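Local coordinates for protein DNA polymerase beta (Leishmania infantum, PDB 4P4M) that extends DNA from deoxynucleoside triphosphates as a family X polymerase and probably serves in base excision repair of abasic sites, at residues Gln99-Val104 against Arg110-Leu115; Ile145-Asp150 against Met245-Leu250; Met286-Gly291 against Ile298-Ala303. All blocks are in the same frame, centred on the assembly; numbering follows the deposited sequence.

Interaction 1: residues Gln99-Val104 against Arg110-Leu115; sequences QELTQV and RAAAAL. With NA (sodium ion), chain F; nucleotides of chain B.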
loop_
_atom_site.group_PDB
_atom_site.type_symbol
_atom_site.label_atom_id
_atom_site.label_comp_id
_atom_site.label_asym_id
_atom_site.label_seq_id
_atom_site.Cartn_x
_atom_site.Cartn_y
_atom_site.Cartn_z
ATOM N N GLN A 99 -7.887 23.042 5.313
ATOM C CA GLN A 99 -6.594 22.583 5.820
ATOM C C GLN A 99 -6.769 21.755 7.093
ATOM O O GLN A 99 -5.947 20.895 7.416
ATOM C CB GLN A 99 -5.668 23.771 6.095
ATOM N N GLU A 100 -7.849 22.035 7.810
ATOM C CA GLU A 100 -8.174 21.344 9.048
ATOM C C GLU A 100 -8.813 19.990 8.758
ATOM O O GLU A 100 -8.359 18.952 9.248
ATOM C CB GLU A 100 -9.146 22.204 9.861
ATOM C CG GLU A 100 -9.735 21.527 11.080
ATOM C CD GLU A 100 -8.856 21.669 12.308
ATOM O OE1 GLU A 100 -7.774 22.286 12.196
ATOM O OE2 GLU A 100 -9.256 21.167 13.382
ATOM N N LEU A 101 -9.872 20.013 7.954
ATOM C CA LEU A 101 -10.666 18.818 7.694
ATOM C C LEU A 101 -9.916 17.757 6.884
ATOM O O LEU A 101 -10.163 16.562 7.046
ATOM C CB LEU A 101 -11.988 19.199 7.022
ATOM C CG LEU A 101 -12.956 19.979 7.919
ATOM C CD1 LEU A 101 -14.096 20.596 7.113
ATOM C CD2 LEU A 101 -13.505 19.081 9.021
ATOM N N THR A 102 -8.997 18.184 6.023
ATOM C CA THR A 102 -8.232 17.226 5.234
ATOM C C THR A 102 -7.235 16.456 6.095
ATOM O O THR A 102 -6.471 15.647 5.584
ATOM C CB THR A 102 -7.490 17.883 4.046
ATOM O OG1 THR A 102 -6.594 18.892 4.528
ATOM C CG2 THR A 102 -8.484 18.500 3.065
ATOM N N GLN A 103 -7.228 16.705 7.400
ATOM C CA GLN A 103 -6.404 15.892 8.291
ATOM C C GLN A 103 -7.015 14.501 8.466
ATOM O O GLN A 103 -6.313 13.546 8.801
ATOM C CB GLN A 103 -6.237 16.557 9.660
ATOM C CG GLN A 103 -5.414 17.829 9.654
ATOM C CD GLN A 103 -5.191 18.374 11.054
ATOM O OE1 GLN A 103 -4.093 18.275 11.604
ATOM N NE2 GLN A 103 -6.235 18.949 11.641
ATOM N N VAL A 104 -8.324 14.391 8.238
ATOM C CA VAL A 104 -9.016 13.107 8.366
ATOM C C VAL A 104 -8.834 12.217 7.136
ATOM O O VAL A 104 -9.032 12.662 6.017
ATOM C CB VAL A 104 -10.515 13.292 8.600
ATOM C CG1 VAL A 104 -11.171 11.935 8.860
ATOM C CG2 VAL A 104 -10.757 14.246 9.755
ATOM N N ARG A 110 -11.884 18.434 -1.867
ATOM C CA ARG A 110 -13.239 18.435 -2.404
ATOM C C ARG A 110 -14.290 18.136 -1.334
ATOM O O ARG A 110 -15.296 18.845 -1.226
ATOM C CB ARG A 110 -13.360 17.445 -3.565
ATOM C CG ARG A 110 -14.636 17.598 -4.365
ATOM C CD ARG A 110 -14.796 19.035 -4.825
ATOM N NE ARG A 110 -13.585 19.531 -5.473
ATOM C CZ ARG A 110 -13.369 19.481 -6.783
ATOM N NH1 ARG A 110 -14.287 18.963 -7.587
ATOM N NH2 ARG A 110 -12.237 19.953 -7.288
ATOM N N ALA A 111 -14.054 17.090 -0.544
ATOM C CA ALA A 111 -14.987 16.698 0.514
ATOM C C ALA A 111 -15.027 17.731 1.636
ATOM O O ALA A 111 -16.079 17.982 2.229
ATOM C CB ALA A 111 -14.618 15.319 1.075
ATOM N N ALA A 112 -13.875 18.321 1.926
ATOM C CA ALA A 112 -13.773 19.310 2.994
ATOM C C ALA A 112 -14.610 20.547 2.661
ATOM O O ALA A 112 -15.313 21.083 3.519
ATOM C CB ALA A 112 -12.313 19.689 3.226
ATOM N N ALA A 113 -14.541 20.986 1.406
ATOM C CA ALA A 113 -15.347 22.114 0.942
ATOM C C ALA A 113 -16.839 21.839 1.123
ATOM O O ALA A 113 -17.571 22.664 1.671
ATOM C CB ALA A 113 -15.036 22.423 -0.510
ATOM N N ALA A 114 -17.286 20.672 0.667
ATOM C CA ALA A 114 -18.692 20.299 0.783
ATOM C C ALA A 114 -19.166 20.323 2.233
ATOM O O ALA A 114 -20.280 20.764 2.519
ATOM C CB ALA A 114 -18.941 18.935 0.158
ATOM N N LEU A 115 -18.320 19.842 3.142
ATOM C CA LEU A 115 -18.635 19.852 4.568
ATOM C C LEU A 115 -18.849 21.273 5.075
ATOM O O LEU A 115 -19.765 21.537 5.852
ATOM C CB LEU A 115 -17.508 19.197 5.373
ATOM C CG LEU A 115 -17.471 17.672 5.460
ATOM C CD1 LEU A 115 -16.179 17.215 6.128
ATOM C CD2 LEU A 115 -18.677 17.149 6.214
HETATM NA NA NA F . -7.171 13.492 4.238
ATOM P P DG B 3 -11.464 14.660 -2.361
ATOM O OP1 DG B 3 -12.422 14.912 -1.268
ATOM O OP2 DG B 3 -10.628 15.750 -2.903
ATOM O "O5'" DG B 3 -10.480 13.483 -1.893
ATOM C "C5'" DG B 3 -11.029 12.310 -1.300
ATOM C "C4'" DG B 3 -9.960 11.234 -1.163
ATOM O "O4'" DG B 3 -9.656 10.683 -2.476
ATOM C "C3'" DG B 3 -8.630 11.705 -0.573
ATOM O "O3'" DG B 3 -8.450 11.125 0.734
ATOM C "C2'" DG B 3 -7.574 11.243 -1.583
ATOM C "C1'" DG B 3 -8.327 10.212 -2.424
ATOM N N9 DG B 3 -7.769 10.040 -3.771
ATOM C C8 DG B 3 -7.422 11.011 -4.687
ATOM N N7 DG B 3 -6.936 10.530 -5.809
ATOM C C5 DG B 3 -6.961 9.155 -5.621
ATOM C C6 DG B 3 -6.550 8.115 -6.487
ATOM O O6 DG B 3 -6.068 8.228 -7.620
ATOM N N1 DG B 3 -6.737 6.852 -5.912
ATOM C C2 DG B 3 -7.260 6.638 -4.654
ATOM N N2 DG B 3 -7.374 5.360 -4.264
ATOM N N3 DG B 3 -7.652 7.611 -3.828
ATOM C C4 DG B 3 -7.467 8.837 -4.377
ATOM P P DA B 2 -11.891 15.836 -8.787
ATOM O OP1 DA B 2 -12.762 16.967 -8.408
ATOM O OP2 DA B 2 -10.470 16.060 -9.145
ATOM O "O5'" DA B 2 -11.904 14.763 -7.603
ATOM C "C5'" DA B 2 -13.132 14.256 -7.114
ATOM C "C4'" DA B 2 -12.899 13.547 -5.790
ATOM O "O4'" DA B 2 -12.521 12.163 -5.994
ATOM C "C3'" DA B 2 -11.811 14.145 -4.912
ATOM O "O3'" DA B 2 -12.276 14.005 -3.578
ATOM C "C2'" DA B 2 -10.589 13.270 -5.211
ATOM C "C1'" DA B 2 -11.216 11.906 -5.504
ATOM N N9 DA B 2 -10.584 11.091 -6.548
ATOM C C8 DA B 2 -10.070 11.525 -7.738
ATOM N N7 DA B 2 -9.587 10.565 -8.495
ATOM C C5 DA B 2 -9.815 9.414 -7.761
ATOM C C6 DA B 2 -9.536 8.057 -8.020
ATOM N N6 DA B 2 -8.944 7.619 -9.143
ATOM N N1 DA B 2 -9.893 7.166 -7.073
ATOM C C2 DA B 2 -10.481 7.597 -5.949
ATOM N N3 DA B 2 -10.796 8.846 -5.598
ATOM C C4 DA B 2 -10.431 9.718 -6.558
HETATM O O HOH W 1 -5.454 12.359 5.512
HETATM O O HOH W 2 -5.410 14.326 2.791
#
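Leu101, in the last turn of helix 93-101, meets the following helix through two parts of its side chain. Its CB rests against Ala112 CB at 3.8 Å. With CG set beside the backbone N (chi1 -68°), the branch passes along Ala112 and brings CD1 to 4.1 Å from Leu115 CB, where the two leucine side chains cross at a slant. Leu127 of helix 124-130 packs on both leucines. Thr102 adds a methyl contact, CG2 to Ala112 CB at 4.0 Å, while its OG1 is hydrogen-bonded back to Ile98 O, so that only the apolar branch takes part here.

This is a helix-hairpin-helix, the DNA-binding unit of the family X fingers: the hairpin holds a sodium ion, and the second helix offers backbone N-H groups to a phosphate. Ala111 N donates to OP1 of DG3 of chain B at 2.8 Å and Arg110 N to OP2 of the same nucleotide at 3.1 Å. Within the type I turn from Leu101 to Val104, Gln103 bends back on the helix end, and its NE2 and backbone N both donate to Glu100 O, the NE2 in the carbonyl plane. The turn directs Thr102 O to 2.6 Å from the sodium ion and Val104 O to 2.7 Å from it; Phe107 O, a DNA phosphate and two waters complete the shell.

Interaction 2: residues Ile145-Asp150 against Met245-Leu250; sequences IKYFYD and MGMGRL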
loop_
_atom_site.group_PDB
_atom_site.type_symbol
_atom_site.label_atom_id
_atom_site.label_comp_id
_atom_site.label_asym_id
_atom_site.label_seq_id
_atom_site.Cartn_x
_atom_site.Cartn_y
_atom_site.Cartn_z
ATOM N N ILE A 145 -12.824 8.637 10.395
ATOM C CA ILE A 145 -13.374 9.375 11.519
ATOM C C ILE A 145 -13.339 8.558 12.809
ATOM O O ILE A 145 -12.857 9.027 13.843
ATOM C CB ILE A 145 -14.815 9.814 11.217
ATOM C CG1 ILE A 145 -14.808 10.909 10.145
ATOM C CG2 ILE A 145 -15.514 10.263 12.501
ATOM C CD1 ILE A 145 -16.158 11.125 9.465
ATOM N N LYS A 146 -13.840 7.331 12.743
ATOM C CA LYS A 146 -13.897 6.467 13.924
ATOM C C LYS A 146 -12.522 6.190 14.534
ATOM O O LYS A 146 -12.381 6.107 15.764
ATOM C CB LYS A 146 -14.595 5.142 13.586
ATOM C CG LYS A 146 -14.594 4.153 14.746
ATOM C CD LYS A 146 -15.389 2.895 14.434
ATOM C CE LYS A 146 -15.447 1.981 15.654
ATOM N NZ LYS A 146 -16.232 0.743 15.383
ATOM N N TYR A 147 -11.510 6.044 13.676
ATOM C CA TYR A 147 -10.149 5.724 14.116
ATOM C C TYR A 147 -9.196 6.925 14.083
ATOM O O TYR A 147 -7.978 6.756 14.007
ATOM C CB TYR A 147 -9.574 4.567 13.271
ATOM C CG TYR A 147 -10.227 3.230 13.572
ATOM C CD1 TYR A 147 -11.360 2.809 12.876
ATOM C CD2 TYR A 147 -9.723 2.400 14.569
ATOM C CE1 TYR A 147 -11.970 1.581 13.159
ATOM C CE2 TYR A 147 -10.327 1.167 14.854
ATOM C CZ TYR A 147 -11.448 0.775 14.149
ATOM O OH TYR A 147 -12.042 -0.439 14.438
ATOM N N PHE A 148 -9.751 8.134 14.160
ATOM C CA PHE A 148 -8.938 9.355 14.112
ATOM C C PHE A 148 -7.784 9.356 15.117
ATOM O O PHE A 148 -6.653 9.659 14.748
ATOM C CB PHE A 148 -9.805 10.612 14.288
ATOM C CG PHE A 148 -9.036 11.909 14.131
ATOM C CD1 PHE A 148 -8.696 12.386 12.875
ATOM C CD2 PHE A 148 -8.654 12.641 15.246
ATOM C CE1 PHE A 148 -7.980 13.571 12.734
ATOM C CE2 PHE A 148 -7.946 13.831 15.110
ATOM C CZ PHE A 148 -7.605 14.291 13.855
ATOM N N TYR A 149 -8.052 9.018 16.378
ATOM C CA TYR A 149 -6.974 8.989 17.372
ATOM C C TYR A 149 -5.874 7.979 16.991
ATOM O O TYR A 149 -4.689 8.339 16.912
ATOM C CB TYR A 149 -7.504 8.745 18.808
ATOM C CG TYR A 149 -6.415 8.272 19.750
ATOM C CD1 TYR A 149 -5.557 9.175 20.383
ATOM C CD2 TYR A 149 -6.219 6.916 19.971
ATOM C CE1 TYR A 149 -4.537 8.721 21.229
ATOM C CE2 TYR A 149 -5.220 6.460 20.796
ATOM C CZ TYR A 149 -4.377 7.359 21.415
ATOM O OH TYR A 149 -3.389 6.859 22.226
ATOM N N ASP A 150 -6.263 6.727 16.735
ATOM C CA ASP A 150 -5.291 5.676 16.391
ATOM C C ASP A 150 -4.457 6.041 15.159
ATOM O O ASP A 150 -3.239 5.849 15.134
ATOM C CB ASP A 150 -5.988 4.328 16.110
ATOM C CG ASP A 150 -6.490 3.640 17.370
ATOM O OD1 ASP A 150 -5.993 3.958 18.472
ATOM O OD2 ASP A 150 -7.386 2.768 17.251
ATOM N N MET A 245 -6.956 -2.161 2.098
ATOM C CA MET A 245 -6.605 -1.133 3.083
ATOM C C MET A 245 -7.601 -1.204 4.241
ATOM O O MET A 245 -8.806 -1.059 4.025
ATOM C CB MET A 245 -6.680 0.270 2.458
ATOM C CG MET A 245 -5.686 0.532 1.330
ATOM S SD MET A 245 -6.120 1.999 0.349
ATOM C CE MET A 245 -6.404 3.226 1.624
ATOM N N GLY A 246 -7.099 -1.409 5.461
ATOM C CA GLY A 246 -7.948 -1.491 6.641
ATOM C C GLY A 246 -7.219 -1.197 7.947
ATOM O O GLY A 246 -6.113 -0.646 7.944
ATOM N N MET A 247 -7.848 -1.552 9.064
ATOM C CA MET A 247 -7.268 -1.345 10.389
ATOM C C MET A 247 -7.006 -2.716 11.006
ATOM O O MET A 247 -7.915 -3.550 11.092
ATOM C CB MET A 247 -8.227 -0.563 11.300
ATOM C CG MET A 247 -8.634 0.824 10.789
ATOM S SD MET A 247 -7.252 1.976 10.580
ATOM C CE MET A 247 -6.611 2.024 12.262
ATOM N N GLY A 248 -5.760 -2.945 11.409
ATOM C CA GLY A 248 -5.361 -4.185 12.052
ATOM C C GLY A 248 -4.805 -3.947 13.453
ATOM O O GLY A 248 -4.032 -3.017 13.680
ATOM N N ARG A 249 -5.200 -4.790 14.396
ATOM C CA ARG A 249 -4.789 -4.625 15.797
ATOM C C ARG A 249 -4.257 -5.946 16.340
ATOM O O ARG A 249 -4.970 -6.952 16.308
ATOM C CB ARG A 249 -5.992 -4.182 16.637
ATOM C CG ARG A 249 -5.664 -3.815 18.094
ATOM C CD ARG A 249 -6.923 -3.730 18.972
ATOM N NE ARG A 249 -7.964 -2.823 18.473
ATOM C CZ ARG A 249 -8.146 -1.562 18.870
ATOM N NH1 ARG A 249 -7.332 -0.997 19.762
ATOM N NH2 ARG A 249 -9.144 -0.850 18.355
ATOM N N LEU A 250 -3.015 -5.960 16.825
ATOM C CA LEU A 250 -2.463 -7.169 17.443
ATOM C C LEU A 250 -3.307 -7.566 18.666
ATOM O O LEU A 250 -3.803 -6.707 19.392
ATOM C CB LEU A 250 -1.000 -6.951 17.868
ATOM C CG LEU A 250 0.058 -6.731 16.773
ATOM C CD1 LEU A 250 1.284 -6.035 17.345
ATOM C CD2 LEU A 250 0.460 -8.051 16.078
#
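Met247 is folded back on itself where it meets Tyr147: all three of its torsions lie near -60°, and the coiled chain lays its middle, not its sulfur, over the aromatic face. Met247 CG sits 4.0 Å from the centroid of the Tyr147 ring and 11° off the ring normal, a CH-pi contact almost directly above the centre. The same coil returns Met247 CE to Tyr147 CD2 at 3.9 Å and leaves its SD 4.9 Å from the ring centroid in an oblique Met-aromatic contact.

Tyr147 occupies the joint between helix 139-146 and helix 148-151, in the fingers family region, whereas Met247 belongs to strand 243-248 of the palm sheet. The contact therefore bridges the DNA-binding fingers and the palm, with Met247 about 8 Å, side chain to side chain, from the magnesium ligand Asp196. Beside it, Arg249 NH2 comes up near the plane of the Tyr147 ring, 4.2 Å from its CE2. Asp150 OD2 is also 4.2 Å from Arg249 NH2, but the carboxylate and guanidinium planes stand 74° apart and the oxygen lies well off the guanidinium plane, so this is proximity of charges and not a salt bridge.

The polar ends are instead tied through Glu234, hydrogen-bonded to Tyr147 OH and in a salt bridge with Arg249 NE. Across the segments themselves, then, cohesion comes from dispersion over the ring, with Asp150 probably adding a longer-range attraction to Arg249.

Interaction 3: residues Met286-Gly291 against Ile298-Ala303; sequences MLTFTG and IMRQAA. With D3T (2',3'-dideoxy-thymidine-5'-triphosphate), chain D; nucleotides of chain C.
Thr288 and Arg300 cross at about a right angle between two successive helices of the family X thumb, 282-290 and 293-305, which together line the nucleotide pocket. The arginine chain runs extended from CG to NE and presents its guanidinium edge-on to the threonine. Arg300 NH2 gives Thr288 OG1 a weak hydrogen bond of 3.0 Å, bent to 134°. The threonine torsion (chi1 -68°) sets OG1 beside its own backbone N, where it also has a weak hydrogen bond with Thr284 O; CG2, anti to the backbone N, lies over one face of the Phe289 ring, offset toward its rim.

The far corner of the same guanidinium reads the DNA. Arg300 NH1 makes weak hydrogen bonds to N3 of DA1 of chain C at 3.0 Å and to O2 of DT2 of chain C at 3.3 Å, both acceptors of the minor groove. DA1 N1 lies 2.7 Å from N3 of the bound dideoxythymidine triphosphate, the spacing of a base pair, so Arg300 touches the templating base of the nascent pair and the template nucleotide on its 3' side, consistent with a part in checking pair geometry.

Leu287 and Met299 form the apolar counterpart, again nearly perpendicular: the sulfur of Met299 is presented to the leucine fork, SD lying 4.0 Å from Leu287 CD1. Around them Val362 and Phe363 of helix 359-365 close the packing. Where helix 282-290 ends, Gly291 turns with positive phi and lays its bare CA 3.6 Å from C2' of the nucleotide sugar.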
loop_
_atom_site.group_PDB
_atom_site.type_symbol
_atom_site.label_atom_id
_atom_site.label_comp_id
_atom_site.label_asym_id
_atom_site.label_seq_id
_atom_site.Cartn_x
_atom_site.Cartn_y
_atom_site.Cartn_z
ATOM N N MET A 286 9.149 -4.615 -4.566
ATOM C CA MET A 286 9.942 -4.266 -3.390
ATOM C C MET A 286 10.471 -2.836 -3.512
ATOM O O MET A 286 10.441 -2.072 -2.540
ATOM C CB MET A 286 11.083 -5.263 -3.171
ATOM C CG MET A 286 10.607 -6.604 -2.638
ATOM S SD MET A 286 11.918 -7.829 -2.562
ATOM C CE MET A 286 12.994 -7.077 -1.343
ATOM N N LEU A 287 10.929 -2.459 -4.705
ATOM C CA LEU A 287 11.383 -1.081 -4.917
ATOM C C LEU A 287 10.248 -0.084 -4.703
ATOM O O LEU A 287 10.398 0.903 -3.979
ATOM C CB LEU A 287 11.937 -0.882 -6.331
ATOM C CG LEU A 287 13.402 -1.191 -6.606
ATOM C CD1 LEU A 287 13.644 -1.199 -8.120
ATOM C CD2 LEU A 287 14.313 -0.169 -5.893
ATOM N N THR A 288 9.118 -0.333 -5.357
ATOM C CA THR A 288 7.989 0.597 -5.300
ATOM C C THR A 288 7.462 0.760 -3.880
ATOM O O THR A 288 7.262 1.888 -3.402
ATOM C CB THR A 288 6.816 0.135 -6.211
ATOM O OG1 THR A 288 7.201 0.245 -7.586
ATOM C CG2 THR A 288 5.574 0.992 -5.967
ATOM N N PHE A 289 7.213 -0.357 -3.201
ATOM C CA PHE A 289 6.536 -0.256 -1.905
ATOM C C PHE A 289 7.472 0.077 -0.745
ATOM O O PHE A 289 7.021 0.407 0.338
ATOM C CB PHE A 289 5.629 -1.467 -1.641
ATOM C CG PHE A 289 4.560 -1.621 -2.687
ATOM C CD1 PHE A 289 3.621 -0.616 -2.872
ATOM C CD2 PHE A 289 4.521 -2.733 -3.510
ATOM C CE1 PHE A 289 2.638 -0.726 -3.852
ATOM C CE2 PHE A 289 3.543 -2.851 -4.496
ATOM C CZ PHE A 289 2.605 -1.845 -4.662
ATOM N N THR A 290 8.775 0.022 -0.998
ATOM C CA THR A 290 9.765 0.530 -0.046
ATOM C C THR A 290 9.912 2.060 -0.146
ATOM O O THR A 290 10.055 2.740 0.865
ATOM C CB THR A 290 11.144 -0.185 -0.214
ATOM O OG1 THR A 290 10.982 -1.589 0.041
ATOM C CG2 THR A 290 12.192 0.378 0.779
ATOM N N GLY A 291 9.855 2.611 -1.355
ATOM C CA GLY A 291 9.946 4.059 -1.502
ATOM C C GLY A 291 11.325 4.584 -1.107
ATOM O O GLY A 291 12.318 3.861 -1.254
ATOM N N ILE A 298 12.004 10.027 -8.594
ATOM C CA ILE A 298 13.346 10.195 -9.175
ATOM C C ILE A 298 13.768 8.990 -10.031
ATOM O O ILE A 298 14.275 9.152 -11.149
ATOM C CB ILE A 298 14.406 10.470 -8.072
ATOM C CG1 ILE A 298 14.193 11.864 -7.472
ATOM C CG2 ILE A 298 15.826 10.334 -8.625
ATOM C CD1 ILE A 298 14.902 12.080 -6.150
ATOM N N MET A 299 13.561 7.780 -9.519
ATOM C CA MET A 299 13.926 6.576 -10.277
ATOM C C MET A 299 13.049 6.399 -11.527
ATOM O O MET A 299 13.532 5.972 -12.584
ATOM C CB MET A 299 13.885 5.321 -9.380
ATOM C CG MET A 299 14.308 4.029 -10.090
ATOM S SD MET A 299 14.491 2.592 -8.988
ATOM C CE MET A 299 16.266 2.546 -8.743
ATOM N N ARG A 300 11.765 6.732 -11.419
ATOM C CA ARG A 300 10.872 6.635 -12.576
ATOM C C ARG A 300 11.213 7.695 -13.641
ATOM O O ARG A 300 11.061 7.453 -14.843
ATOM C CB ARG A 300 9.394 6.687 -12.142
ATOM C CG ARG A 300 8.989 5.424 -11.357
ATOM C CD ARG A 300 7.657 5.539 -10.591
ATOM N NE ARG A 300 7.377 4.272 -9.908
ATOM C CZ ARG A 300 6.165 3.858 -9.552
ATOM N NH1 ARG A 300 5.098 4.624 -9.773
ATOM N NH2 ARG A 300 6.024 2.673 -8.966
ATOM N N GLN A 301 11.674 8.862 -13.203
ATOM C CA GLN A 301 12.150 9.894 -14.125
ATOM C C GLN A 301 13.409 9.414 -14.857
ATOM O O GLN A 301 13.568 9.629 -16.062
ATOM C CB GLN A 301 12.439 11.203 -13.379
ATOM C CG GLN A 301 11.200 11.999 -12.979
ATOM C CD GLN A 301 11.519 13.181 -12.064
ATOM O OE1 GLN A 301 12.546 13.200 -11.381
ATOM N NE2 GLN A 301 10.633 14.176 -12.051
ATOM N N ALA A 302 14.317 8.777 -14.117
ATOM C CA ALA A 302 15.524 8.214 -14.727
ATOM C C ALA A 302 15.156 7.188 -15.805
ATOM O O ALA A 302 15.773 7.144 -16.878
ATOM C CB ALA A 302 16.422 7.578 -13.668
ATOM N N ALA A 303 14.155 6.356 -15.515
ATOM C CA ALA A 303 13.660 5.386 -16.488
ATOM C C ALA A 303 13.154 6.087 -17.751
ATOM O O ALA A 303 13.522 5.719 -18.871
ATOM C CB ALA A 303 12.541 4.504 -15.862
HETATM P PA D3T D . 3.598 5.382 2.607
HETATM O O1A D3T D . 3.030 4.304 3.466
HETATM O O2A D3T D . 2.611 6.447 2.216
HETATM O "O5'" D3T D . 3.485 4.447 1.090
HETATM C "C5'" D3T D . 4.224 3.333 1.063
HETATM C "C4'" D3T D . 5.078 3.232 -0.262
HETATM O "O4'" D3T D . 4.274 3.532 -1.407
HETATM C "C1'" D3T D . 5.029 4.221 -2.346
HETATM N N1 D3T D . 4.328 5.485 -2.727
HETATM C C6 D3T D . 3.721 6.246 -1.743
HETATM C C2 D3T D . 4.333 5.930 -4.107
HETATM O O2 D3T D . 4.870 5.282 -4.973
HETATM N N3 D3T D . 3.679 7.155 -4.393
HETATM C C4 D3T D . 3.112 7.824 -3.398
HETATM O O4 D3T D . 2.498 8.984 -3.707
HETATM C C5 D3T D . 3.080 7.439 -2.025
HETATM C C5M D3T D . 2.409 8.295 -1.026
HETATM C "C2'" D3T D . 6.408 4.571 -1.740
HETATM C "C3'" D3T D . 6.203 4.292 -0.266
HETATM O O3A D3T D . 5.112 5.690 2.529
HETATM P PB D3T D . 6.191 5.350 3.856
HETATM O O1B D3T D . 5.920 3.897 4.046
HETATM O O2B D3T D . 7.433 5.679 3.080
HETATM O O3B D3T D . 6.012 6.213 5.113
HETATM P PG D3T D . 5.022 6.115 6.496
HETATM O O1G D3T D . 4.160 4.898 6.344
HETATM O O2G D3T D . 4.232 7.413 6.429
HETATM O O3G D3T D . 6.003 5.990 7.642
ATOM O OP3 DA C 1 6.997 13.854 -14.555
ATOM P P DA C 1 6.437 13.570 -13.215
ATOM O OP1 DA C 1 4.986 13.831 -13.263
ATOM O OP2 DA C 1 7.288 14.262 -12.228
ATOM O "O5'" DA C 1 6.588 12.004 -12.926
ATOM C "C5'" DA C 1 7.779 11.304 -13.195
ATOM C "C4'" DA C 1 7.457 9.813 -13.171
ATOM O "O4'" DA C 1 7.049 9.446 -11.827
ATOM C "C3'" DA C 1 6.321 9.380 -14.095
ATOM O "O3'" DA C 1 6.691 8.104 -14.616
ATOM C "C2'" DA C 1 5.108 9.336 -13.152
ATOM C "C1'" DA C 1 5.728 8.927 -11.815
ATOM N N9 DA C 1 5.052 9.465 -10.623
ATOM C C8 DA C 1 4.571 10.741 -10.473
ATOM N N7 DA C 1 4.022 10.972 -9.302
ATOM C C5 DA C 1 4.156 9.772 -8.624
ATOM C C6 DA C 1 3.766 9.386 -7.319
ATOM N N6 DA C 1 3.139 10.217 -6.467
ATOM N N1 DA C 1 4.042 8.124 -6.934
ATOM C C2 DA C 1 4.659 7.308 -7.809
ATOM N N3 DA C 1 5.073 7.563 -9.058
ATOM C C4 DA C 1 4.793 8.832 -9.416
ATOM P P DT C 2 5.825 7.403 -15.776
ATOM O OP1 DT C 2 6.727 6.500 -16.525
ATOM O OP2 DT C 2 5.056 8.453 -16.485
ATOM O "O5'" DT C 2 4.770 6.526 -14.964
ATOM C "C5'" DT C 2 5.248 5.412 -14.212
ATOM C "C4'" DT C 2 4.142 4.916 -13.301
ATOM O "O4'" DT C 2 3.891 5.890 -12.254
ATOM C "C3'" DT C 2 2.794 4.642 -13.982
ATOM O "O3'" DT C 2 2.660 3.212 -14.043
ATOM C "C2'" DT C 2 1.774 5.300 -13.049
ATOM C "C1'" DT C 2 2.593 5.604 -11.790
ATOM N N1 DT C 2 2.046 6.722 -10.944
ATOM C C2 DT C 2 1.803 6.479 -9.604
ATOM O O2 DT C 2 2.011 5.416 -9.050
ATOM N N3 DT C 2 1.297 7.537 -8.907
ATOM C C4 DT C 2 1.018 8.794 -9.396
ATOM O O4 DT C 2 0.557 9.665 -8.661
ATOM C C5 DT C 2 1.295 8.996 -10.798
ATOM C C7 DT C 2 1.018 10.337 -11.433
ATOM C C6 DT C 2 1.787 7.964 -11.501
#

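In the fold
Interactions 1 and 3 are buried contacts that each join two successive helices, one in the fingers and one in the thumb, and each places a helix against DNA. They differ in how they do so: interaction 1 uses backbone amides and a sodium ion on phosphates, interaction 3 an arginine on base edges. Interaction 2, partly buried, links parts 95 residues apart and is mainly an aromatic-methionine contact. It abuts interaction 1, Val104 CG1 packing on Ile145 CG1 at 4.0 Å, and so continues the fingers into the palm. Interaction 3 lies across the chain's centre from interaction 2, their nearest atoms about 10 Å apart.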